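Local atomic coordinates of homoprotocatechuate 2,3-dioxygenase (Brevibacterium fuscum, PDB entry 4Z6M), a protein that catalyses the extradiol, ring-opening cleavage of the catechol homoprotocatechuate with molecular oxygen at a mononuclear iron(II) centre. Residues A[157-162]-A[211-216]; A[122-127]-A[309-314]. The protein carries 1 engineered substitution. All coordinates share one frame; numbering follows the deposited sequence.

Contact 1: A[157-162]-A[211-216]; sequences NQVTPD and RLHHVA. With FE2 (Fe (II) ion), chain E.
A classic beta bulge, in which His213 and His214 together face Asn157, brings one ligand of the iron(II) facial triad into place on an antiparallel strand pair. Asn157 O takes two amide hydrogens from the same face of its carbonyl plane, from His213 N at 2.7 Å and His214 N at 3.2 Å, while Asn157 N returns a bond to His214 O. Beyond the bulge, Val159 and Arg211 form a regular hydrogen-bonded pair, with Val159 N to Arg211 O at 2.8 Å.

The extra residue of the bulge lets the two consecutive histidine rings meet. His214 ND1 donates an almost straight bond (167°) to His213 ND1 at 2.8 Å, which fixes the rotation of the metal-binding ring and leaves His214 NE2 to bind iron at 2.2 Å. Histidine suits both places, having a nitrogen for each partner; the far nitrogen of His213, NE2, is bound to Trp304 O. The strand backbone sets Asn157 CB over one face of the His214 ring in a CH-pi contact, 3.4 Å from the centroid. With CG opposite the backbone N (chi1 -173°), the amide, turned 30° from that ring, runs on until ND2 donates to an iron-bound water at 2.9 Å and OD1 bonds to Thr205. Val159 CG2 packs at the edge of the His213 ring, an apolar methyl against CD2 at 3.8 Å.

Strand 152-160, which also carries the ligand His155, lies between strands 202-206 and 211-218, and Glu267 completes the triad from strand 265-270, on the other side of 211-218.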
loop_
_atom_site.group_PDB
_atom_site.type_symbol
_atom_site.label_atom_id
_atom_site.label_comp_id
_atom_site.label_asym_id
_atom_site.label_seq_id
_atom_site.Cartn_x
_atom_site.Cartn_y
_atom_site.Cartn_z
ATOM N N ASN A 157 22.562 10.776 -11.105
ATOM C CA ASN A 157 23.702 10.459 -10.251
ATOM C C ASN A 157 24.926 10.255 -11.150
ATOM O O ASN A 157 24.859 9.488 -12.105
ATOM C CB ASN A 157 23.405 9.223 -9.396
ATOM C CG ASN A 157 24.489 8.940 -8.374
ATOM O OD1 ASN A 157 25.652 8.756 -8.718
ATOM N ND2 ASN A 157 24.100 8.908 -7.092
ATOM N N GLN A 158 25.992 10.997 -10.850
ATOM C CA GLN A 158 27.220 11.090 -11.658
ATOM C C GLN A 158 28.381 10.413 -10.948
ATOM O O GLN A 158 28.577 10.622 -9.751
ATOM C CB GLN A 158 27.557 12.557 -11.825
ATOM C CG GLN A 158 26.457 13.381 -12.462
ATOM C CD GLN A 158 26.734 14.857 -12.445
ATOM O OE1 GLN A 158 25.887 15.670 -12.112
ATOM N NE2 GLN A 158 27.949 15.217 -12.805
ATOM N N VAL A 159 29.176 9.644 -11.676
ATOM C CA VAL A 159 30.418 9.114 -11.136
ATOM C C VAL A 159 31.569 10.054 -11.505
ATOM O O VAL A 159 31.774 10.379 -12.678
ATOM C CB VAL A 159 30.731 7.699 -11.669
ATOM C CG1 VAL A 159 31.927 7.122 -10.932
ATOM C CG2 VAL A 159 29.548 6.748 -11.590
ATOM N N THR A 160 32.328 10.462 -10.490
ATOM C CA THR A 160 33.398 11.434 -10.661
ATOM C C THR A 160 34.525 11.069 -9.673
ATOM O O THR A 160 34.253 10.596 -8.574
ATOM C CB THR A 160 32.873 12.891 -10.476
ATOM O OG1 THR A 160 33.808 13.827 -11.016
ATOM C CG2 THR A 160 32.612 13.237 -9.029
ATOM N N PRO A 161 35.800 11.263 -10.063
ATOM C CA PRO A 161 36.879 10.692 -9.208
ATOM C C PRO A 161 37.149 11.464 -7.921
ATOM O O PRO A 161 37.610 10.856 -6.954
ATOM C CB PRO A 161 38.102 10.686 -10.130
ATOM C CG PRO A 161 37.769 11.693 -11.184
ATOM C CD PRO A 161 36.286 11.634 -11.398
ATOM N N ASP A 162 36.904 12.779 -7.912
ATOM C CA ASP A 162 37.209 13.653 -6.767
ATOM C C ASP A 162 35.902 14.268 -6.275
ATOM O O ASP A 162 35.410 15.249 -6.841
ATOM C CB ASP A 162 38.207 14.741 -7.223
ATOM C CG ASP A 162 38.691 15.650 -6.088
ATOM O OD1 ASP A 162 37.999 15.774 -5.041
ATOM O OD2 ASP A 162 39.748 16.299 -6.291
ATOM N N ARG A 211 31.309 9.391 -15.728
ATOM C CA ARG A 211 30.357 8.405 -16.181
ATOM C C ARG A 211 29.026 8.730 -15.516
ATOM O O ARG A 211 28.997 9.341 -14.442
ATOM C CB ARG A 211 30.792 6.988 -15.839
ATOM C CG ARG A 211 31.967 6.468 -16.663
ATOM C CD ARG A 211 32.303 5.033 -16.305
ATOM N NE ARG A 211 32.844 5.031 -14.965
ATOM C CZ ARG A 211 32.853 4.005 -14.131
ATOM N NH1 ARG A 211 32.381 2.823 -14.494
ATOM N NH2 ARG A 211 33.352 4.185 -12.914
ATOM N N LEU A 212 27.934 8.311 -16.148
ATOM C CA LEU A 212 26.615 8.482 -15.573
ATOM C C LEU A 212 26.273 7.245 -14.783
ATOM O O LEU A 212 26.202 6.137 -15.326
ATOM C CB LEU A 212 25.552 8.732 -16.658
ATOM C CG LEU A 212 24.093 8.753 -16.170
ATOM C CD1 LEU A 212 23.868 10.026 -15.403
ATOM C CD2 LEU A 212 23.124 8.584 -17.334
ATOM N N HIS A 213 26.027 7.417 -13.483
ATOM C CA HIS A 213 25.671 6.274 -12.670
ATOM C C HIS A 213 24.223 5.830 -12.907
ATOM O O HIS A 213 23.975 4.663 -13.212
ATOM C CB HIS A 213 25.910 6.520 -11.182
ATOM C CG HIS A 213 25.939 5.257 -10.398
ATOM N ND1 HIS A 213 24.801 4.564 -10.056
ATOM C CD2 HIS A 213 26.983 4.507 -9.953
ATOM C CE1 HIS A 213 25.133 3.454 -9.439
ATOM N NE2 HIS A 213 26.451 3.402 -9.350
ATOM N N HIS A 214 23.276 6.760 -12.783
ATOM C CA HIS A 214 21.867 6.439 -13.066
ATOM C C HIS A 214 21.026 7.653 -13.282
ATOM O O HIS A 214 21.444 8.779 -12.982
ATOM C CB HIS A 214 21.253 5.567 -11.963
ATOM C CG HIS A 214 21.322 6.136 -10.576
ATOM N ND1 HIS A 214 22.351 5.851 -9.705
ATOM C CD2 HIS A 214 20.445 6.885 -9.877
ATOM C CE1 HIS A 214 22.103 6.420 -8.530
ATOM N NE2 HIS A 214 20.968 7.079 -8.624
ATOM N N VAL A 215 19.825 7.400 -13.824
ATOM C CA VAL A 215 18.720 8.343 -13.816
ATOM C C VAL A 215 17.656 7.713 -12.931
ATOM O O VAL A 215 17.403 6.514 -13.045
ATOM C CB VAL A 215 18.169 8.522 -15.254
ATOM C CG1 VAL A 215 16.995 9.480 -15.263
ATOM C CG2 VAL A 215 19.267 8.997 -16.186
ATOM N N ALA A 216 17.014 8.522 -12.089
ATOM C CA ALA A 216 16.002 8.042 -11.158
ATOM C C ALA A 216 14.632 8.624 -11.422
ATOM O O ALA A 216 14.496 9.840 -11.589
ATOM C CB ALA A 216 16.400 8.384 -9.730
HETATM FE FE FE2 E . 19.966 7.659 -6.731
HETATM O O HOH W 1 21.389 9.154 -6.098
HETATM O O HOH W 2 18.919 7.648 -4.844
HETATM O O HOH W 3 21.272 6.192 -5.718
#

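Contact 2: A[122-127]-A[309-314]; sequences LGFPYE and SKVLDL
Val311 CG1 and Phe124 CG each lie opposite their own carbonyl carbon, beside the backbone N (chi1 -45° and -74°), which brings the methyl to the CE2 side of the ring; the valine's two methyls divide their contacts between neighbouring residues of 122-127. Val311 CG1 lies 4.0 Å from Phe124 CE2, the two side chains crossing at about a right angle, while CG2 reaches Pro125 CD at 4.0 Å and comes within 3.6 Å of Gly123 O. A short branched residue can serve both sides at once.

Proline fits the middle of the contact as a rigid apolar ring: its CG packs against Leu312 O at 3.4 Å. Gly123 occupies a backbone conformation with phi 90°, where a side chain would press on the preceding carbonyl oxygen, just before the chain enters strand 125-129. Asp120 holds this turn by accepting from the amides of Leu122 and Phe124, and Glu119 accepts from Leu314 N.

Across the contact itself no direct hydrogen bond forms. Direct contact is van der Waals, of methyl and ring carbons with one another and with two carbonyl oxygens; a polar link is supplied by a water that donates to both acceptors, Gly123 O and Leu312 O, each at 2.8 Å.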
loop_
_atom_site.group_PDB
_atom_site.type_symbol
_atom_site.label_atom_id
_atom_site.label_comp_id
_atom_site.label_asym_id
_atom_site.label_seq_id
_atom_site.Cartn_x
_atom_site.Cartn_y
_atom_site.Cartn_z
ATOM N N LEU A 122 33.623 18.873 -14.675
ATOM C CA LEU A 122 33.787 17.450 -14.394
ATOM C C LEU A 122 33.655 16.576 -15.623
ATOM O O LEU A 122 33.663 15.346 -15.522
ATOM C CB LEU A 122 32.784 16.984 -13.322
ATOM C CG LEU A 122 32.780 17.779 -12.010
ATOM C CD1 LEU A 122 31.723 17.225 -11.054
ATOM C CD2 LEU A 122 34.164 17.799 -11.367
ATOM N N GLY A 123 33.485 17.200 -16.785
ATOM C CA GLY A 123 33.404 16.461 -18.047
ATOM C C GLY A 123 32.008 16.044 -18.468
ATOM O O GLY A 123 31.860 15.256 -19.404
ATOM N N PHE A 124 30.982 16.556 -17.781
ATOM C CA PHE A 124 29.617 16.121 -18.034
ATOM C C PHE A 124 28.908 17.081 -18.976
ATOM O O PHE A 124 29.090 18.291 -18.898
ATOM C CB PHE A 124 28.821 15.986 -16.735
ATOM C CG PHE A 124 29.196 14.792 -15.940
ATOM C CD1 PHE A 124 30.246 14.864 -15.047
ATOM C CD2 PHE A 124 28.526 13.592 -16.086
ATOM C CE1 PHE A 124 30.616 13.756 -14.313
ATOM C CE2 PHE A 124 28.899 12.480 -15.363
ATOM C CZ PHE A 124 29.939 12.572 -14.459
ATOM N N PRO A 125 28.053 16.528 -19.852
ATOM C CA PRO A 125 27.277 17.334 -20.788
ATOM C C PRO A 125 26.008 17.806 -20.085
ATOM O O PRO A 125 24.997 17.088 -20.061
ATOM C CB PRO A 125 26.989 16.363 -21.931
ATOM C CG PRO A 125 26.972 15.026 -21.292
ATOM C CD PRO A 125 27.948 15.086 -20.140
ATOM N N TYR A 126 26.062 19.001 -19.530
ATOM C CA TYR A 126 24.893 19.621 -18.906
ATOM C C TYR A 126 24.131 20.451 -19.929
ATOM O O TYR A 126 24.746 21.116 -20.765
ATOM C CB TYR A 126 25.315 20.524 -17.752
ATOM C CG TYR A 126 25.545 19.886 -16.391
ATOM C CD1 TYR A 126 25.612 18.507 -16.195
ATOM C CD2 TYR A 126 25.625 20.700 -15.278
ATOM C CE1 TYR A 126 25.756 17.974 -14.907
ATOM C CE2 TYR A 126 25.778 20.177 -13.999
ATOM C CZ TYR A 126 25.851 18.814 -13.818
ATOM O OH TYR A 126 25.959 18.303 -12.547
ATOM N N GLU A 127 22.790 20.440 -19.841
ATOM C CA GLU A 127 21.967 21.405 -20.565
ATOM C C GLU A 127 21.185 22.273 -19.574
ATOM O O GLU A 127 20.707 21.775 -18.562
ATOM C CB GLU A 127 20.973 20.722 -21.514
ATOM C CG GLU A 127 20.136 21.726 -22.315
ATOM C CD GLU A 127 19.177 21.071 -23.295
ATOM O OE1 GLU A 127 19.623 20.682 -24.420
ATOM O OE2 GLU A 127 17.986 20.937 -22.934
ATOM N N SER A 309 27.588 4.402 -17.093
ATOM C CA SER A 309 27.527 4.715 -18.516
ATOM C C SER A 309 28.568 5.743 -18.954
ATOM O O SER A 309 28.834 6.709 -18.260
ATOM C CB SER A 309 26.146 5.244 -18.883
ATOM O OG SER A 309 25.123 4.296 -18.586
ATOM N N LYS A 310 29.086 5.566 -20.174
ATOM C CA LYS A 310 29.878 6.583 -20.845
ATOM C C LYS A 310 29.100 7.884 -20.974
ATOM O O LYS A 310 27.853 7.856 -21.021
ATOM C CB LYS A 310 30.261 6.084 -22.237
ATOM C CG LYS A 310 31.084 4.805 -22.237
ATOM C CD LYS A 310 31.175 4.168 -23.629
ATOM C CE LYS A 310 31.629 2.720 -23.549
ATOM N NZ LYS A 310 31.822 2.122 -24.896
ATOM N N VAL A 311 29.807 9.010 -21.070
ATOM C CA VAL A 311 29.179 10.278 -21.391
ATOM C C VAL A 311 29.845 10.873 -22.625
ATOM O O VAL A 311 31.021 10.654 -22.871
ATOM C CB VAL A 311 29.173 11.297 -20.226
ATOM C CG1 VAL A 311 28.751 10.613 -18.936
ATOM C CG2 VAL A 311 30.485 12.031 -20.057
ATOM N N LEU A 312 29.079 11.649 -23.378
ATOM C CA LEU A 312 29.588 12.281 -24.599
ATOM C C LEU A 312 29.980 13.721 -24.361
ATOM O O LEU A 312 29.420 14.398 -23.506
ATOM C CB LEU A 312 28.544 12.239 -25.713
ATOM C CG LEU A 312 28.007 10.843 -26.055
ATOM C CD1 LEU A 312 27.050 10.906 -27.232
ATOM C CD2 LEU A 312 29.133 9.854 -26.346
ATOM N N ASP A 313 30.968 14.179 -25.140
ATOM C CA ASP A 313 31.238 15.591 -25.274
ATOM C C ASP A 313 30.294 16.218 -26.318
ATOM O O ASP A 313 29.404 15.538 -26.860
ATOM C CB ASP A 313 32.745 15.789 -25.591
ATOM C CG ASP A 313 33.153 15.321 -26.984
ATOM O OD1 ASP A 313 32.303 15.181 -27.895
ATOM O OD2 ASP A 313 34.376 15.057 -27.163
ATOM N N LEU A 314 30.452 17.512 -26.589
ATOM C CA LEU A 314 29.507 18.222 -27.433
ATOM C C LEU A 314 29.658 17.902 -28.925
ATOM O O LEU A 314 28.820 18.315 -29.738
ATOM C CB LEU A 314 29.615 19.726 -27.192
ATOM C CG LEU A 314 29.158 20.199 -25.814
ATOM C CD1 LEU A 314 29.219 21.714 -25.736
ATOM C CD2 LEU A 314 27.764 19.703 -25.453
HETATM O O HOH W 4 30.899 16.169 -21.851
#

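How the contacts relate
The two contacts lie with their centres 10 Å apart and meet where the two glyoxalase-type sheets of the chain come together. Contact 1 belongs to the nine-stranded, iron-bearing sheet; contact 2 joins strand 125-129 of the other, eight-stranded sheet to the loop after helix 302-306. Along the chain the order is 122-127, 157-162, 211-216, 309-314, so the pair of contact 1 is enclosed between the partners of contact 2. Two probable hydrogen bonds tie them directly: Gln158 OE1 to Tyr126 OH at 2.7 Å and Leu212 N to Ser309 O at 2.8 Å. The loop after helix 302-306 thus borders both sheets, bonded to strand 211-218 through Ser309 and touching strands 73-81 and 115-119 of the other sheet.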